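Local coordinates for uncharacterized protein ScGH5_18 (Streptomyces cattleya, PDB 7LR8) that probably hydrolyses the beta-1,4 bond of the Man-GlcNAc core disaccharide of N-glycans, as a family GH5 subfamily 18 glycosidase, at residues A37-L48 with L325-K333; T286-P296 with R345-R356. The protein carries 1 engineered substitution. One frame throughout, in Å; residues are numbered along the deposited sequence.

Interaction 1: A37-L48 with L325-K333. With SO4 (sulfate ion), chain J; SO4 (sulfate ion), chain I.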
loop_
_atom_site.group_PDB
_atom_site.type_symbol
_atom_site.label_atom_id
_atom_site.label_comp_id
_atom_site.label_asym_id
_atom_site.label_seq_id
_atom_site.Cartn_x
_atom_site.Cartn_y
_atom_site.Cartn_z
ATOM N N ALA B 37 3.275 19.931 -16.177
ATOM C CA ALA B 37 3.638 20.289 -14.809
ATOM C C ALA B 37 5.054 19.832 -14.482
ATOM O O ALA B 37 5.803 20.546 -13.806
ATOM C CB ALA B 37 2.633 19.694 -13.818
ATOM N N VAL B 38 5.440 18.651 -14.962
ATOM C CA VAL B 38 6.815 18.197 -14.790
ATOM C C VAL B 38 7.784 19.124 -15.520
ATOM O O VAL B 38 8.842 19.489 -14.990
ATOM C CB VAL B 38 6.940 16.740 -15.271
ATOM C CG1 VAL B 38 8.395 16.351 -15.432
ATOM C CG2 VAL B 38 6.216 15.809 -14.296
ATOM N N ARG B 39 7.434 19.532 -16.742
ATOM C CA ARG B 39 8.300 20.436 -17.500
ATOM C C ARG B 39 8.489 21.766 -16.776
ATOM O O ARG B 39 9.608 22.292 -16.705
ATOM C CB ARG B 39 7.718 20.664 -18.891
ATOM C CG ARG B 39 7.914 19.504 -19.866
ATOM C CD ARG B 39 6.933 19.643 -21.025
ATOM N NE ARG B 39 7.199 18.702 -22.112
ATOM C CZ ARG B 39 6.254 18.176 -22.882
ATOM N NH1 ARG B 39 4.979 18.481 -22.669
ATOM N NH2 ARG B 39 6.579 17.332 -23.855
ATOM N N ALA B 40 7.406 22.332 -16.239
ATOM C CA ALA B 40 7.525 23.594 -15.510
ATOM C C ALA B 40 8.371 23.422 -14.253
ATOM O O ALA B 40 9.175 24.299 -13.914
ATOM C CB ALA B 40 6.136 24.124 -15.160
ATOM N N ASP B 41 8.192 22.294 -13.546
ATOM C CA ASP B 41 9.046 21.965 -12.407
ATOM C C ASP B 41 10.513 21.939 -12.814
ATOM O O ASP B 41 11.363 22.581 -12.176
ATOM C CB ASP B 41 8.658 20.600 -11.826
ATOM C CG ASP B 41 7.415 20.645 -10.944
ATOM O OD1 ASP B 41 6.893 21.746 -10.657
ATOM O OD2 ASP B 41 6.978 19.548 -10.525
ATOM N N LEU B 42 10.829 21.184 -13.870
ATOM C CA LEU B 42 12.214 21.050 -14.301
ATOM C C LEU B 42 12.750 22.363 -14.866
ATOM O O LEU B 42 13.940 22.656 -14.712
ATOM C CB LEU B 42 12.339 19.903 -15.312
ATOM C CG LEU B 42 11.931 18.535 -14.736
ATOM C CD1 LEU B 42 12.041 17.425 -15.778
ATOM C CD2 LEU B 42 12.748 18.190 -13.498
ATOM N N ASP B 43 11.892 23.182 -15.482
ATOM C CA ASP B 43 12.313 24.523 -15.883
ATOM C C ASP B 43 12.867 25.297 -14.695
ATOM O O ASP B 43 13.905 25.963 -14.796
ATOM C CB ASP B 43 11.146 25.301 -16.485
ATOM C CG ASP B 43 10.853 24.918 -17.903
ATOM O OD1 ASP B 43 11.683 24.228 -18.534
ATOM O OD2 ASP B 43 9.782 25.327 -18.388
ATOM N N SER B 44 12.176 25.230 -13.556
ATOM C CA SER B 44 12.603 26.018 -12.409
ATOM C C SER B 44 13.876 25.454 -11.796
ATOM O O SER B 44 14.632 26.191 -11.151
ATOM C CB SER B 44 11.476 26.106 -11.365
ATOM O OG SER B 44 11.197 24.854 -10.770
ATOM N N VAL B 45 14.126 24.159 -11.990
ATOM C CA VAL B 45 15.352 23.532 -11.509
ATOM C C VAL B 45 16.532 23.913 -12.392
ATOM O O VAL B 45 17.608 24.283 -11.899
ATOM C CB VAL B 45 15.162 22.004 -11.455
ATOM C CG1 VAL B 45 16.492 21.289 -11.264
ATOM C CG2 VAL B 45 14.161 21.640 -10.350
ATOM N N ALA B 46 16.340 23.853 -13.712
ATOM C CA ALA B 46 17.403 24.224 -14.646
ATOM C C ALA B 46 17.803 25.692 -14.503
ATOM O O ALA B 46 18.971 26.043 -14.714
ATOM C CB ALA B 46 16.958 23.931 -16.079
ATOM N N ALA B 47 16.858 26.557 -14.128
ATOM C CA ALA B 47 17.161 27.974 -13.934
ATOM C C ALA B 47 18.194 28.192 -12.832
ATOM O O ALA B 47 18.911 29.205 -12.838
ATOM C CB ALA B 47 15.883 28.750 -13.617
ATOM N N LEU B 48 18.273 27.273 -11.869
ATOM C CA LEU B 48 19.247 27.370 -10.791
ATOM C C LEU B 48 20.598 26.761 -11.147
ATOM O O LEU B 48 21.522 26.829 -10.331
ATOM C CB LEU B 48 18.694 26.716 -9.530
ATOM C CG LEU B 48 17.432 27.414 -9.016
ATOM C CD1 LEU B 48 16.879 26.687 -7.799
ATOM C CD2 LEU B 48 17.725 28.883 -8.697
ATOM N N LEU B 325 14.050 23.819 -2.337
ATOM C CA LEU B 325 14.736 25.030 -2.761
ATOM C C LEU B 325 13.784 25.982 -3.462
ATOM O O LEU B 325 14.086 27.176 -3.585
ATOM C CB LEU B 325 15.891 24.672 -3.699
ATOM C CG LEU B 325 16.997 23.797 -3.111
ATOM C CD1 LEU B 325 18.058 23.492 -4.166
ATOM C CD2 LEU B 325 17.621 24.455 -1.879
ATOM N N LEU B 326 12.646 25.462 -3.918
ATOM C CA LEU B 326 11.604 26.223 -4.588
ATOM C C LEU B 326 10.281 26.006 -3.856
ATOM O O LEU B 326 10.033 24.938 -3.288
ATOM C CB LEU B 326 11.479 25.788 -6.059
ATOM C CG LEU B 326 12.746 26.074 -6.873
ATOM C CD1 LEU B 326 13.095 24.907 -7.795
ATOM C CD2 LEU B 326 12.557 27.358 -7.657
ATOM N N THR B 327 9.422 27.021 -3.895
ATOM C CA THR B 327 8.105 26.905 -3.291
ATOM C C THR B 327 7.189 26.033 -4.153
ATOM O O THR B 327 7.542 25.582 -5.249
ATOM C CB THR B 327 7.466 28.281 -3.110
ATOM O OG1 THR B 327 7.178 28.834 -4.396
ATOM C CG2 THR B 327 8.375 29.220 -2.336
ATOM N N GLN B 328 5.981 25.815 -3.631
ATOM C CA GLN B 328 4.945 25.093 -4.358
ATOM C C GLN B 328 4.614 25.757 -5.687
ATOM O O GLN B 328 4.338 25.072 -6.679
ATOM C CB GLN B 328 3.695 24.998 -3.490
ATOM C CG GLN B 328 3.651 23.725 -2.724
ATOM C CD GLN B 328 3.249 22.581 -3.605
ATOM O OE1 GLN B 328 2.211 22.633 -4.269
ATOM N NE2 GLN B 328 4.072 21.535 -3.636
ATOM N N ASP B 329 4.606 27.089 -5.726
ATOM C CA ASP B 329 4.370 27.801 -6.972
ATOM C C ASP B 329 5.659 28.109 -7.722
ATOM O O ASP B 329 5.669 29.018 -8.555
ATOM C CB ASP B 329 3.577 29.088 -6.718
ATOM C CG ASP B 329 3.991 29.793 -5.444
ATOM O OD1 ASP B 329 5.186 30.122 -5.300
ATOM O OD2 ASP B 329 3.117 30.028 -4.582
ATOM N N ARG B 330 6.742 27.379 -7.427
ATOM C CA ARG B 330 7.990 27.395 -8.195
ATOM C C ARG B 330 8.750 28.713 -8.063
ATOM O O ARG B 330 9.400 29.164 -9.008
ATOM C CB ARG B 330 7.744 27.070 -9.672
ATOM C CG ARG B 330 7.029 25.730 -9.872
ATOM C CD ARG B 330 6.811 25.440 -11.342
ATOM N NE ARG B 330 6.061 24.210 -11.559
ATOM C CZ ARG B 330 4.783 24.159 -11.918
ATOM N NH1 ARG B 330 4.092 25.278 -12.105
ATOM N NH2 ARG B 330 4.196 22.985 -12.109
ATOM N N ARG B 331 8.698 29.338 -6.893
ATOM C CA ARG B 331 9.485 30.534 -6.642
ATOM C C ARG B 331 10.736 30.165 -5.853
ATOM O O ARG B 331 10.702 29.280 -4.993
ATOM C CB ARG B 331 8.664 31.590 -5.901
ATOM C CG ARG B 331 7.359 31.915 -6.603
ATOM C CD ARG B 331 6.871 33.315 -6.282
ATOM N NE ARG B 331 7.085 34.227 -7.403
ATOM C CZ ARG B 331 8.037 35.154 -7.444
ATOM N NH1 ARG B 331 8.865 35.303 -6.419
ATOM N NH2 ARG B 331 8.160 35.938 -8.508
ATOM N N VAL B 332 11.845 30.828 -6.172
ATOM C CA VAL B 332 13.119 30.511 -5.538
ATOM C C VAL B 332 13.099 30.985 -4.092
ATOM O O VAL B 332 12.822 32.160 -3.806
ATOM C CB VAL B 332 14.282 31.143 -6.316
ATOM C CG1 VAL B 332 15.620 30.749 -5.687
ATOM C CG2 VAL B 332 14.224 30.709 -7.776
ATOM N N LYS B 333 13.409 30.081 -3.184
ATOM C CA LYS B 333 13.505 30.320 -1.755
ATOM C C LYS B 333 14.918 30.766 -1.408
ATOM O O LYS B 333 15.849 30.574 -2.201
ATOM C CB LYS B 333 13.148 29.041 -0.988
ATOM C CG LYS B 333 11.724 28.570 -1.192
ATOM C CD LYS B 333 11.494 27.166 -0.615
ATOM C CE LYS B 333 11.629 27.144 0.896
ATOM N NZ LYS B 333 11.581 25.765 1.469
HETATM S S SO4 J . 0.812 23.313 -12.651
HETATM O O1 SO4 J . -0.396 22.679 -13.174
HETATM O O2 SO4 J . 1.769 23.491 -13.739
HETATM O O3 SO4 J . 0.474 24.614 -12.079
HETATM O O4 SO4 J . 1.394 22.465 -11.612
HETATM S S SO4 I . 3.690 17.331 -26.237
HETATM O O1 SO4 I . 2.489 16.557 -26.542
HETATM O O2 SO4 I . 4.437 17.573 -27.468
HETATM O O3 SO4 I . 3.309 18.608 -25.641
HETATM O O4 SO4 I . 4.519 16.583 -25.295
#
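In the (beta/alpha)8 barrel of this GH5 enzyme, the first helix, 35-46, is met along one side by the loop that leads from strand 298-304 to helix 334-349, with R330 laid across the helix and L326 set against its later turns. At the last position of the type I turn T327-R330, R330 has positive phi (69°) and sends an extended side chain over A40, whose CB sits 3.5 Å from CZ, above the centre of one guanidinium face. Its NE donates to D41 OD1 at 2.8 Å, reaching that oxygen on the anti side of the carboxylate; the two planes are 52° apart. NH2 adds weak bonds to D41 OD1 and A37 O, and the guanidinium meets a sulfate, probably from the crystallisation liquor, at its edge, NH2 donating to O4 at 2.9 Å and to O2. S23 also bonds D41 OD1, while Y20 holds OD2. S44 OG stands between its backbone N and carbonyl carbon (chi1 67°), which brings it back to D41 O at 2.7 Å, and H307 NE2 bonds the same hydroxyl; L326 CD1 rests 3.5 Å from OG. L48 meets L326 tip to tip, and its CD2 slides past V332 CG2 at 4.1 Å. With an alanine at R330, the D41 carboxylate is likely to be left without its charged mate, and a gap would probably open over the A40 methyl. The D41 carboxylate is thus shared between the arginine and two hydroxyls, which is likely to favour its ionised form, while the sulfate marks the guanidinium edge as able to take an anion.

Interaction 2: T286-P296 with R345-R356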
loop_
_atom_site.group_PDB
_atom_site.type_symbol
_atom_site.label_atom_id
_atom_site.label_comp_id
_atom_site.label_asym_id
_atom_site.label_seq_id
_atom_site.Cartn_x
_atom_site.Cartn_y
_atom_site.Cartn_z
ATOM N N THR B 286 25.029 27.150 2.270
ATOM C CA THR B 286 26.329 27.650 1.827
ATOM C C THR B 286 27.458 26.996 2.612
ATOM O O THR B 286 28.420 26.479 2.030
ATOM C CB THR B 286 26.380 29.176 1.976
ATOM O OG1 THR B 286 25.401 29.770 1.118
ATOM C CG2 THR B 286 27.776 29.740 1.621
ATOM N N ALA B 287 27.335 26.971 3.943
ATOM C CA ALA B 287 28.387 26.392 4.771
ATOM C C ALA B 287 28.564 24.917 4.470
ATOM O O ALA B 287 29.697 24.425 4.365
ATOM C CB ALA B 287 28.067 26.590 6.251
ATOM N N THR B 288 27.444 24.200 4.317
ATOM C CA THR B 288 27.477 22.763 4.087
ATOM C C THR B 288 28.141 22.432 2.760
ATOM O O THR B 288 29.004 21.548 2.682
ATOM C CB THR B 288 26.052 22.210 4.115
ATOM O OG1 THR B 288 25.540 22.285 5.449
ATOM C CG2 THR B 288 26.023 20.761 3.644
ATOM N N ILE B 289 27.732 23.129 1.699
ATOM C CA ILE B 289 28.297 22.881 0.379
ATOM C C ILE B 289 29.774 23.271 0.337
ATOM O O ILE B 289 30.599 22.523 -0.201
ATOM C CB ILE B 289 27.475 23.616 -0.696
ATOM C CG1 ILE B 289 26.060 23.038 -0.757
ATOM C CG2 ILE B 289 28.177 23.535 -2.059
ATOM C CD1 ILE B 289 25.161 23.726 -1.760
ATOM N N ASP B 290 30.143 24.431 0.908
ATOM C CA ASP B 290 31.561 24.779 0.971
ATOM C C ASP B 290 32.359 23.683 1.669
ATOM O O ASP B 290 33.456 23.325 1.228
ATOM C CB ASP B 290 31.778 26.107 1.701
ATOM C CG ASP B 290 31.365 27.316 0.881
ATOM O OD1 ASP B 290 31.323 27.230 -0.361
ATOM O OD2 ASP B 290 31.095 28.371 1.494
ATOM N N ALA B 291 31.821 23.138 2.763
ATOM C CA ALA B 291 32.541 22.088 3.475
ATOM C C ALA B 291 32.661 20.825 2.622
ATOM O O ALA B 291 33.722 20.191 2.589
ATOM C CB ALA B 291 31.838 21.777 4.799
ATOM N N VAL B 292 31.602 20.465 1.903
ATOM C CA VAL B 292 31.649 19.252 1.090
ATOM C C VAL B 292 32.580 19.439 -0.100
ATOM O O VAL B 292 33.367 18.546 -0.440
ATOM C CB VAL B 292 30.235 18.855 0.645
ATOM C CG1 VAL B 292 30.314 17.727 -0.383
ATOM C CG2 VAL B 292 29.426 18.402 1.843
ATOM N N LEU B 293 32.525 20.605 -0.743
ATOM C CA LEU B 293 33.377 20.827 -1.905
ATOM C C LEU B 293 34.852 20.985 -1.539
ATOM O O LEU B 293 35.693 21.031 -2.444
ATOM C CB LEU B 293 32.886 22.055 -2.686
ATOM C CG LEU B 293 31.522 21.929 -3.383
ATOM C CD1 LEU B 293 31.225 23.188 -4.188
ATOM C CD2 LEU B 293 31.452 20.702 -4.270
ATOM N N ASP B 294 35.186 21.066 -0.251
ATOM C CA ASP B 294 36.566 20.954 0.211
ATOM C C ASP B 294 37.010 19.493 0.376
ATOM O O ASP B 294 38.098 19.238 0.902
ATOM C CB ASP B 294 36.735 21.717 1.530
ATOM C CG ASP B 294 38.184 21.992 1.876
ATOM O OD1 ASP B 294 38.958 22.401 0.975
ATOM O OD2 ASP B 294 38.542 21.808 3.063
ATOM N N CYS B 295 36.184 18.544 -0.043
ATOM C CA CYS B 295 36.491 17.121 -0.021
ATOM C C CYS B 295 36.748 16.645 -1.436
ATOM O O CYS B 295 35.931 16.933 -2.320
ATOM C CB CYS B 295 35.329 16.324 0.570
ATOM S SG CYS B 295 34.979 16.684 2.286
ATOM N N PRO B 296 37.850 15.946 -1.703
ATOM C CA PRO B 296 38.097 15.459 -3.062
ATOM C C PRO B 296 37.224 14.257 -3.381
ATOM O O PRO B 296 36.669 13.599 -2.495
ATOM C CB PRO B 296 39.581 15.070 -3.046
ATOM C CG PRO B 296 40.114 15.480 -1.704
ATOM C CD PRO B 296 38.939 15.585 -0.787
ATOM N N ARG B 345 29.367 29.792 -8.343
ATOM C CA ARG B 345 30.723 30.077 -7.885
ATOM C C ARG B 345 31.671 28.953 -8.271
ATOM O O ARG B 345 32.756 29.196 -8.816
ATOM C CB ARG B 345 30.712 30.289 -6.368
ATOM C CG ARG B 345 32.032 30.702 -5.743
ATOM C CD ARG B 345 31.937 30.583 -4.217
ATOM N NE ARG B 345 30.632 31.028 -3.724
ATOM C CZ ARG B 345 29.967 30.452 -2.725
ATOM N NH1 ARG B 345 30.481 29.398 -2.103
ATOM N NH2 ARG B 345 28.780 30.924 -2.350
ATOM N N TRP B 346 31.267 27.707 -8.015
ATOM C CA TRP B 346 32.118 26.584 -8.385
ATOM C C TRP B 346 32.325 26.520 -9.897
ATOM O O TRP B 346 33.454 26.338 -10.371
ATOM C CB TRP B 346 31.547 25.261 -7.867
ATOM C CG TRP B 346 32.522 24.163 -8.153
ATOM C CD1 TRP B 346 33.490 23.683 -7.315
ATOM C CD2 TRP B 346 32.677 23.453 -9.394
ATOM N NE1 TRP B 346 34.224 22.706 -7.955
ATOM C CE2 TRP B 346 33.744 22.550 -9.229
ATOM C CE3 TRP B 346 32.008 23.490 -10.623
ATOM C CZ2 TRP B 346 34.157 21.692 -10.247
ATOM C CZ3 TRP B 346 32.420 22.643 -11.630
ATOM C CH2 TRP B 346 33.481 21.754 -11.436
ATOM N N ARG B 347 31.243 26.653 -10.678
ATOM C CA ARG B 347 31.383 26.580 -12.134
ATOM C C ARG B 347 32.233 27.723 -12.682
ATOM O O ARG B 347 32.895 27.563 -13.716
ATOM C CB ARG B 347 30.010 26.578 -12.818
ATOM C CG ARG B 347 29.091 25.413 -12.444
ATOM C CD ARG B 347 27.977 25.232 -13.479
ATOM N NE ARG B 347 26.913 24.326 -13.028
ATOM C CZ ARG B 347 27.043 23.002 -12.944
ATOM N NH1 ARG B 347 28.194 22.429 -13.265
ATOM N NH2 ARG B 347 26.024 22.246 -12.524
ATOM N N THR B 348 32.231 28.876 -12.011
ATOM C CA THR B 348 33.004 30.014 -12.496
ATOM C C THR B 348 34.480 29.878 -12.142
ATOM O O THR B 348 35.349 30.144 -12.977
ATOM C CB THR B 348 32.444 31.323 -11.927
ATOM O OG1 THR B 348 31.075 31.475 -12.324
ATOM C CG2 THR B 348 33.253 32.526 -12.420
ATOM N N GLU B 349 34.782 29.456 -10.916
ATOM C CA GLU B 349 36.160 29.436 -10.450
ATOM C C GLU B 349 36.840 28.081 -10.603
ATOM O O GLU B 349 38.075 28.028 -10.563
ATOM C CB GLU B 349 36.221 29.885 -8.983
ATOM C CG GLU B 349 35.618 31.274 -8.732
ATOM C CD GLU B 349 36.407 32.419 -9.374
ATOM O OE1 GLU B 349 36.000 33.587 -9.192
ATOM O OE2 GLU B 349 37.431 32.168 -10.050
ATOM N N THR B 350 36.068 27.007 -10.810
ATOM C CA THR B 350 36.505 25.609 -10.857
ATOM C C THR B 350 37.738 25.365 -9.988
ATOM O O THR B 350 38.810 25.032 -10.516
ATOM C CB THR B 350 36.786 25.179 -12.304
ATOM O OG1 THR B 350 37.676 26.113 -12.922
ATOM C CG2 THR B 350 35.491 25.113 -13.108
ATOM N N PRO B 351 37.637 25.531 -8.667
ATOM C CA PRO B 351 38.818 25.357 -7.812
ATOM C C PRO B 351 39.367 23.943 -7.904
ATOM O O PRO B 351 38.620 22.978 -8.067
ATOM C CB PRO B 351 38.290 25.669 -6.405
ATOM C CG PRO B 351 36.819 25.466 -6.492
ATOM C CD PRO B 351 36.435 25.867 -7.882
ATOM N N ALA B 352 40.690 23.831 -7.821
ATOM C CA ALA B 352 41.316 22.518 -7.872
ATOM C C ALA B 352 40.986 21.740 -6.600
ATOM O O ALA B 352 40.877 22.331 -5.518
ATOM C CB ALA B 352 42.831 22.648 -8.025
ATOM N N PRO B 353 40.808 20.426 -6.689
ATOM C CA PRO B 353 40.648 19.639 -5.464
ATOM C C PRO B 353 41.921 19.702 -4.643
ATOM O O PRO B 353 43.026 19.867 -5.175
ATOM C CB PRO B 353 40.371 18.222 -5.978
ATOM C CG PRO B 353 41.022 18.183 -7.313
ATOM C CD PRO B 353 40.890 19.573 -7.889
ATOM N N ARG B 354 41.756 19.601 -3.327
ATOM C CA ARG B 354 42.885 19.635 -2.406
ATOM C C ARG B 354 42.911 18.321 -1.641
ATOM O O ARG B 354 41.955 18.015 -0.901
ATOM C CB ARG B 354 42.801 20.826 -1.446
ATOM C CG ARG B 354 42.807 22.167 -2.161
ATOM C CD ARG B 354 42.613 23.350 -1.212
ATOM N NE ARG B 354 42.821 24.612 -1.928
ATOM C CZ ARG B 354 43.954 25.313 -1.922
ATOM N NH1 ARG B 354 44.997 24.895 -1.220
ATOM N NH2 ARG B 354 44.044 26.442 -2.617
ATOM N N PRO B 355 43.958 17.512 -1.804
ATOM C CA PRO B 355 44.025 16.227 -1.102
ATOM C C PRO B 355 44.029 16.420 0.405
ATOM O O PRO B 355 44.387 17.479 0.933
ATOM C CB PRO B 355 45.347 15.621 -1.582
ATOM C CG PRO B 355 45.691 16.378 -2.843
ATOM C CD PRO B 355 45.140 17.753 -2.646
ATOM N N ARG B 356 43.651 15.353 1.101
ATOM C CA ARG B 356 43.612 15.325 2.561
ATOM C C ARG B 356 44.636 14.301 3.041
ATOM O O ARG B 356 44.405 13.092 2.958
ATOM C CB ARG B 356 42.204 14.998 3.050
ATOM C CG ARG B 356 41.199 16.068 2.671
ATOM C CD ARG B 356 39.872 15.903 3.403
ATOM N NE ARG B 356 39.130 17.156 3.332
ATOM C CZ ARG B 356 38.295 17.601 4.258
ATOM N NH1 ARG B 356 38.066 16.894 5.357
ATOM N NH2 ARG B 356 37.694 18.771 4.079
HETATM O O HOH W 1 25.821 30.412 -1.533
HETATM O O HOH W 2 35.234 20.157 4.920
#
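D290 and R345 cross at about a right angle, carboxylate and guanidinium planes 55° apart, and D290 OD1 comes in at the edge of the guanidinium to form a salt bridge with NH1 at 2.9 Å. A bend in the arginine chain at chi3 (-39°) turns its end toward helix 286-293, where a water bonded to T286 OG1 accepts a weak bond from NH2. One turn on from D290, L293 lies across W346, its CD1 3.9 Å from the ring atom CD1.

R356 works on the chain just beyond that helix. Its extended side chain carries NH2 to D294 O at 3.2 Å, approaching from above the carbonyl plane, and NE makes a weaker bond to the same oxygen; its NH1 bonds P396 O. The salt bridge from NH2 to D294 OD2 is long, at 3.3 Å; R395 is the stronger partner of that carboxylate. C295 SG covers one guanidinium face, offset toward its rim, and a water links NH2 to A291 O. The ring of P296 packs its CG against R354 O, 3.2 Å away, and its CB against P353 CB.

Helices 281-293 and 334-349 are neighbours round the barrel, and I289 touches V339 and A342 between them. On its other flank helix 281-293 meets helix 240-253 through A291 and V292, with C295 just past its end; V292 also reaches strand 264-269, while the 350-356 linker runs on to strand 358-362.

Overall arrangement
Helix 334-349 ties the two contacts together: the loop 325-333 of interaction 1 leads into its start, and the segment 345-356 of interaction 2 carries its end and the linker beyond. L48 and V332 of interaction 1 also touch this helix, at A340 and R337, while T286 and I289 of interaction 2 pack on it from helix 281-293. The centres lie 25 Å apart and the nearest atoms about 7 Å, so the contacts do not touch. Both are on the outside of the barrel, away from the glycan pocket, although the loop of interaction 1 follows closely on L319, E320 and L323, which line that pocket.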